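Local coordinates for Acarbose/maltose binding protein GacH (Streptomyces glaucescens, PDB 3K01), which serves as an acarbose-binding solute receptor of an ABC transporter and probably also binds maltose, at residues T180-R185 against K226-S231; W262-V267 against D349-K354. All coordinates share one frame; numbering follows the deposited sequence.

Interaction 1 (T180-R185 against K226-S231)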
loop_
_atom_site.group_PDB
_atom_site.type_symbol
_atom_site.label_atom_id
_atom_site.label_comp_id
_atom_site.label_asym_id
_atom_site.label_seq_id
_atom_site.Cartn_x
_atom_site.Cartn_y
_atom_site.Cartn_z
ATOM N N THR A 180 -25.001 -3.679 10.653
ATOM C CA THR A 180 -24.846 -3.611 9.196
ATOM C C THR A 180 -23.656 -4.496 8.786
ATOM O O THR A 180 -22.699 -4.647 9.556
ATOM C CB THR A 180 -24.632 -2.147 8.789
ATOM O OG1 THR A 180 -25.859 -1.453 8.997
ATOM C CG2 THR A 180 -24.230 -1.983 7.333
ATOM N N GLY A 181 -23.720 -5.113 7.615
ATOM C CA GLY A 181 -22.587 -5.957 7.197
ATOM C C GLY A 181 -21.254 -5.243 7.116
ATOM O O GLY A 181 -20.283 -5.684 7.728
ATOM N N LEU A 182 -21.219 -4.148 6.353
ATOM C CA LEU A 182 -19.955 -3.545 5.948
ATOM C C LEU A 182 -19.956 -2.049 6.174
ATOM O O LEU A 182 -20.935 -1.358 5.862
ATOM C CB LEU A 182 -19.766 -3.813 4.446
ATOM C CG LEU A 182 -18.521 -3.245 3.753
ATOM C CD1 LEU A 182 -17.219 -3.851 4.297
ATOM C CD2 LEU A 182 -18.567 -3.383 2.245
ATOM N N TYR A 183 -18.830 -1.509 6.647
ATOM C CA TYR A 183 -18.578 -0.075 6.504
ATOM C C TYR A 183 -17.792 0.129 5.240
ATOM O O TYR A 183 -16.697 -0.411 5.142
ATOM C CB TYR A 183 -17.819 0.529 7.697
ATOM C CG TYR A 183 -17.778 2.030 7.571
ATOM C CD1 TYR A 183 -18.733 2.814 8.201
ATOM C CD2 TYR A 183 -16.858 2.662 6.749
ATOM C CE1 TYR A 183 -18.753 4.201 8.040
ATOM C CE2 TYR A 183 -16.859 4.050 6.604
ATOM C CZ TYR A 183 -17.792 4.783 7.244
ATOM O OH TYR A 183 -17.778 6.148 7.054
ATOM N N LEU A 184 -18.369 0.837 4.257
ATOM C CA LEU A 184 -17.714 1.072 2.976
ATOM C C LEU A 184 -17.120 2.462 3.061
ATOM O O LEU A 184 -17.855 3.452 3.208
ATOM C CB LEU A 184 -18.750 0.957 1.853
ATOM C CG LEU A 184 -18.194 1.154 0.430
ATOM C CD1 LEU A 184 -18.942 0.305 -0.543
ATOM C CD2 LEU A 184 -18.272 2.606 -0.014
ATOM N N ARG A 185 -15.795 2.561 3.015
ATOM C CA ARG A 185 -15.142 3.860 3.109
ATOM C C ARG A 185 -15.438 4.667 1.851
ATOM O O ARG A 185 -15.053 4.256 0.755
ATOM C CB ARG A 185 -13.633 3.675 3.273
ATOM C CG ARG A 185 -12.806 4.951 3.240
ATOM C CD ARG A 185 -12.699 5.490 4.622
ATOM N NE ARG A 185 -11.846 6.693 4.783
ATOM C CZ ARG A 185 -10.536 6.702 4.996
ATOM N NH1 ARG A 185 -9.840 5.575 5.059
ATOM N NH2 ARG A 185 -9.920 7.867 5.168
ATOM N N LYS A 226 -22.315 1.899 -5.029
ATOM C CA LYS A 226 -23.638 2.472 -4.763
ATOM C C LYS A 226 -24.663 1.392 -4.417
ATOM O O LYS A 226 -25.504 1.600 -3.536
ATOM C CB LYS A 226 -24.093 3.262 -5.991
ATOM C CG LYS A 226 -25.384 4.099 -5.788
ATOM C CD LYS A 226 -25.312 4.997 -4.576
ATOM C CE LYS A 226 -26.417 6.049 -4.587
ATOM N NZ LYS A 226 -26.541 6.765 -3.270
ATOM N N ASP A 227 -24.583 0.253 -5.075
ATOM C CA ASP A 227 -25.473 -0.853 -4.769
ATOM C C ASP A 227 -25.246 -1.357 -3.342
ATOM O O ASP A 227 -26.214 -1.714 -2.654
ATOM C CB ASP A 227 -25.310 -2.020 -5.761
ATOM C CG ASP A 227 -26.108 -3.255 -5.347
ATOM O OD1 ASP A 227 -27.344 -3.220 -5.445
ATOM O OD2 ASP A 227 -25.479 -4.226 -4.942
ATOM N N LEU A 228 -24.001 -1.418 -2.893
ATOM C CA LEU A 228 -23.759 -1.900 -1.536
ATOM C C LEU A 228 -24.448 -1.024 -0.503
ATOM O O LEU A 228 -25.037 -1.510 0.473
ATOM C CB LEU A 228 -22.260 -1.976 -1.289
ATOM C CG LEU A 228 -21.611 -3.226 -1.895
ATOM C CD1 LEU A 228 -20.105 -3.140 -1.828
ATOM C CD2 LEU A 228 -22.043 -4.501 -1.163
ATOM N N VAL A 229 -24.450 0.265 -0.735
ATOM C CA VAL A 229 -25.111 1.184 0.194
ATOM C C VAL A 229 -26.631 1.180 -0.013
ATOM O O VAL A 229 -27.395 1.069 0.964
ATOM C CB VAL A 229 -24.498 2.611 0.100
ATOM C CG1 VAL A 229 -25.191 3.538 1.042
ATOM C CG2 VAL A 229 -22.980 2.585 0.414
ATOM N N ASP A 230 -27.089 1.223 -1.258
ATOM C CA ASP A 230 -28.537 1.254 -1.522
ATOM C C ASP A 230 -29.214 0.022 -0.950
ATOM O O ASP A 230 -30.331 0.111 -0.432
ATOM C CB ASP A 230 -28.819 1.224 -3.016
ATOM C CG ASP A 230 -28.640 2.541 -3.680
ATOM O OD1 ASP A 230 -28.537 3.584 -3.004
ATOM O OD2 ASP A 230 -28.645 2.503 -4.943
ATOM N N SER A 231 -28.565 -1.131 -1.072
ATOM C CA SER A 231 -29.149 -2.405 -0.625
ATOM C C SER A 231 -29.069 -2.578 0.873
ATOM O O SER A 231 -29.606 -3.569 1.388
ATOM C CB SER A 231 -28.428 -3.581 -1.288
ATOM O OG SER A 231 -27.097 -3.651 -0.790
#
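Asp227 O, the carbonyl oxygen just before the Leu228 that meets Leu182 and Leu184, is gripped by two donors of one residue. Ser231 N reaches it at 2.9 Å as the i to i+4 backbone bond, and Ser231 OG donates to the same Asp227 O at 2.8 Å. The two donors approach from opposite faces of the carbonyl plane, the hydroxyl tilted 22° from it, so the oxygen is bracketed by them. A chi1 of 68° turns the serine hydroxyl back over the preceding turn and makes this second bond possible.

Across to 180-185 the contact is purely apolar. Leu184 and Leu228 both point toward the opposite segment, and their side chains cross at about a right angle. One methyl of Leu184 does the touching: its CD1 lies 3.9 Å from Leu228 CD1. The same Leu184 CD1 is 4.1 Å from Leu228 CB, so it sits against the root of the helix side chain as well as its tip. Leu184 extends with CG anti to the backbone N (chi1 -179°), which carries its branch across to the helix. Leu182, two residues earlier on the same side of the chain, adds a looser approach, its CD2 lying 4.4 Å from Leu228 CD1.

All three leucines are buried, as expected for helix-on-sheet packing in the alpha/beta fold of these solute receptors. Helix 216-230 leads into strand 234-235, which runs parallel to strand 180-183, so the helix closes a beta-alpha-beta connection with added elements. Tyr195 of helix 193-198 touches all three leucines, Leu166 of helix 163-177 reaches Leu182 and Leu228, and Ala234 of strand 234-235 lies against Leu182 and Leu184.

Interaction 2 (W262-V267 against D349-K354)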
loop_
_atom_site.group_PDB
_atom_site.type_symbol
_atom_site.label_atom_id
_atom_site.label_comp_id
_atom_site.label_asym_id
_atom_site.label_seq_id
_atom_site.Cartn_x
_atom_site.Cartn_y
_atom_site.Cartn_z
ATOM N N TRP A 262 -2.063 -0.755 9.361
ATOM C CA TRP A 262 -2.011 0.424 10.212
ATOM C C TRP A 262 -3.232 0.547 11.128
ATOM O O TRP A 262 -3.215 1.347 12.070
ATOM C CB TRP A 262 -1.880 1.706 9.353
ATOM C CG TRP A 262 -2.942 1.793 8.330
ATOM C CD1 TRP A 262 -4.209 2.273 8.508
ATOM C CD2 TRP A 262 -2.866 1.356 6.969
ATOM N NE1 TRP A 262 -4.931 2.158 7.344
ATOM C CE2 TRP A 262 -4.120 1.607 6.379
ATOM C CE3 TRP A 262 -1.860 0.778 6.190
ATOM C CZ2 TRP A 262 -4.406 1.292 5.037
ATOM C CZ3 TRP A 262 -2.139 0.477 4.835
ATOM C CH2 TRP A 262 -3.409 0.719 4.285
ATOM N N ALA A 263 -4.291 -0.214 10.863
ATOM C CA ALA A 263 -5.526 -0.164 11.677
ATOM C C ALA A 263 -5.579 -1.158 12.828
ATOM O O ALA A 263 -6.480 -1.078 13.670
ATOM C CB ALA A 263 -6.746 -0.359 10.806
ATOM N N ILE A 264 -4.704 -2.160 12.809
ATOM C CA ILE A 264 -4.801 -3.297 13.738
ATOM C C ILE A 264 -4.755 -2.878 15.206
ATOM O O ILE A 264 -5.595 -3.318 15.986
ATOM C CB ILE A 264 -3.727 -4.351 13.404
ATOM C CG1 ILE A 264 -4.029 -5.034 12.053
ATOM C CG2 ILE A 264 -3.606 -5.376 14.533
ATOM C CD1 ILE A 264 -5.195 -5.981 12.057
ATOM N N GLU A 265 -3.798 -2.050 15.578
ATOM C CA GLU A 265 -3.708 -1.685 16.989
ATOM C C GLU A 265 -4.936 -0.902 17.444
ATOM O O GLU A 265 -5.463 -1.140 18.542
ATOM C CB GLU A 265 -2.397 -0.952 17.284
ATOM C CG GLU A 265 -1.194 -1.896 17.187
ATOM C CD GLU A 265 -1.298 -3.086 18.137
ATOM O OE1 GLU A 265 -1.529 -2.853 19.341
ATOM O OE2 GLU A 265 -1.182 -4.255 17.695
ATOM N N ASP A 266 -5.426 0.014 16.612
ATOM C CA ASP A 266 -6.626 0.738 16.973
ATOM C C ASP A 266 -7.821 -0.209 17.136
ATOM O O ASP A 266 -8.628 -0.060 18.065
ATOM C CB ASP A 266 -6.911 1.834 15.936
ATOM C CG ASP A 266 -8.073 2.731 16.336
ATOM O OD1 ASP A 266 -8.166 3.151 17.506
ATOM O OD2 ASP A 266 -8.927 3.014 15.475
ATOM N N VAL A 267 -7.951 -1.189 16.245
ATOM C CA VAL A 267 -9.068 -2.130 16.341
ATOM C C VAL A 267 -8.992 -2.875 17.668
ATOM O O VAL A 267 -10.004 -3.100 18.340
ATOM C CB VAL A 267 -9.098 -3.122 15.148
ATOM C CG1 VAL A 267 -10.023 -4.309 15.465
ATOM C CG2 VAL A 267 -9.505 -2.371 13.875
ATOM N N ASP A 349 4.896 -16.954 11.991
ATOM C CA ASP A 349 3.960 -16.869 13.112
ATOM C C ASP A 349 3.757 -15.465 13.667
ATOM O O ASP A 349 3.126 -15.285 14.697
ATOM C CB ASP A 349 4.279 -17.897 14.210
ATOM C CG ASP A 349 5.544 -17.589 14.946
ATOM O OD1 ASP A 349 6.127 -16.504 14.774
ATOM O OD2 ASP A 349 5.978 -18.483 15.734
ATOM N N ASN A 350 4.286 -14.463 12.973
ATOM C CA ASN A 350 4.076 -13.076 13.384
ATOM C C ASN A 350 2.598 -12.699 13.232
ATOM O O ASN A 350 1.977 -13.035 12.230
ATOM C CB ASN A 350 5.000 -12.156 12.565
ATOM C CG ASN A 350 4.757 -10.701 12.837
ATOM O OD1 ASN A 350 3.848 -10.096 12.232
ATOM N ND2 ASN A 350 5.507 -10.126 13.757
ATOM N N GLU A 351 2.047 -11.984 14.211
ATOM C CA GLU A 351 0.607 -11.649 14.175
ATOM C C GLU A 351 0.188 -10.950 12.861
ATOM O O GLU A 351 -0.837 -11.276 12.255
ATOM C CB GLU A 351 0.211 -10.776 15.385
ATOM C CG GLU A 351 -1.308 -10.438 15.359
ATOM C CD GLU A 351 -1.879 -9.670 16.558
ATOM O OE1 GLU A 351 -1.567 -8.483 16.712
ATOM O OE2 GLU A 351 -2.713 -10.259 17.303
ATOM N N MET A 352 0.994 -9.998 12.429
ATOM C CA MET A 352 0.636 -9.237 11.231
ATOM C C MET A 352 0.782 -10.055 9.948
ATOM O O MET A 352 -0.025 -9.934 9.022
ATOM C CB MET A 352 1.466 -7.967 11.175
ATOM C CG MET A 352 0.903 -6.949 10.231
ATOM S SD MET A 352 -0.615 -6.184 10.878
ATOM C CE MET A 352 0.002 -4.981 12.052
ATOM N N VAL A 353 1.802 -10.918 9.897
ATOM C CA VAL A 353 1.988 -11.802 8.765
ATOM C C VAL A 353 0.801 -12.770 8.684
ATOM O O VAL A 353 0.251 -13.027 7.615
ATOM C CB VAL A 353 3.311 -12.556 8.913
ATOM C CG1 VAL A 353 3.394 -13.657 7.903
ATOM C CG2 VAL A 353 4.464 -11.591 8.757
ATOM N N LYS A 354 0.382 -13.274 9.840
ATOM C CA LYS A 354 -0.761 -14.186 9.864
ATOM C C LYS A 354 -2.033 -13.497 9.381
ATOM O O LYS A 354 -2.824 -14.081 8.637
ATOM C CB LYS A 354 -0.978 -14.758 11.263
ATOM C CG LYS A 354 0.121 -15.714 11.664
ATOM C CD LYS A 354 -0.084 -16.303 13.074
ATOM C CE LYS A 354 -0.083 -15.236 14.176
ATOM N NZ LYS A 354 -0.248 -15.911 15.527
#
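Ile264 and Met352 join two helices, 264-268 and 351-360, in a small helix-to-helix contact of the solute-binding protein fold. Their side chains slide past each other in opposite directions, so contact is made alongside. Met352 is modelled in two conformers; in the one described, its thioether end does the touching, with SD 3.8 Å from Ile264 CG1. The terminal methyl adds a second point, Met352 CE lying 4.0 Å from Ile264 CB. Bends at chi2 (72°) and chi3 (79°) curl the methionine end toward the isoleucine, although its CB does not point there.

Beside this apolar pair two carboxylates come near each other, Glu265 OE2 standing 4.4 Å from Glu351 OE1. Lys268 forms a salt bridge with each of these oxygens, which would offset their repulsion; the bridge to Glu351 also links the two helices. Phe146 and Leu279, from two neighbouring strands, touch Ile264 from the sheet.

The second helix is N-capped by Asn350. Its OD1 takes a weak bond from Met352 N and a straighter one from Val353 N (3.2 Å, 156°), the latter in the carbonyl plane on a lone pair.

In the fold
The centres of the two contacts are 25 Å apart, yet their nearest atoms come within about 6 Å without touching. They follow one another along the chain, and strand 254-259 connects them: it pairs in parallel with strand 180-183 of interaction 1 and leads into the 262-267 segment of interaction 2. Helix 241-251 is a second shared neighbour, touched by Tyr183 and Arg185 from one contact and by Ala263 and Val267 from the other. Its Trp242 meets Arg185, Ala263 and the ring of Trp262. Interaction 1 is the more peripheral, about 23 Å from the chain centre to its own centre, against about 15 Å. Their geometry alone assigns neither contact a part in sugar binding.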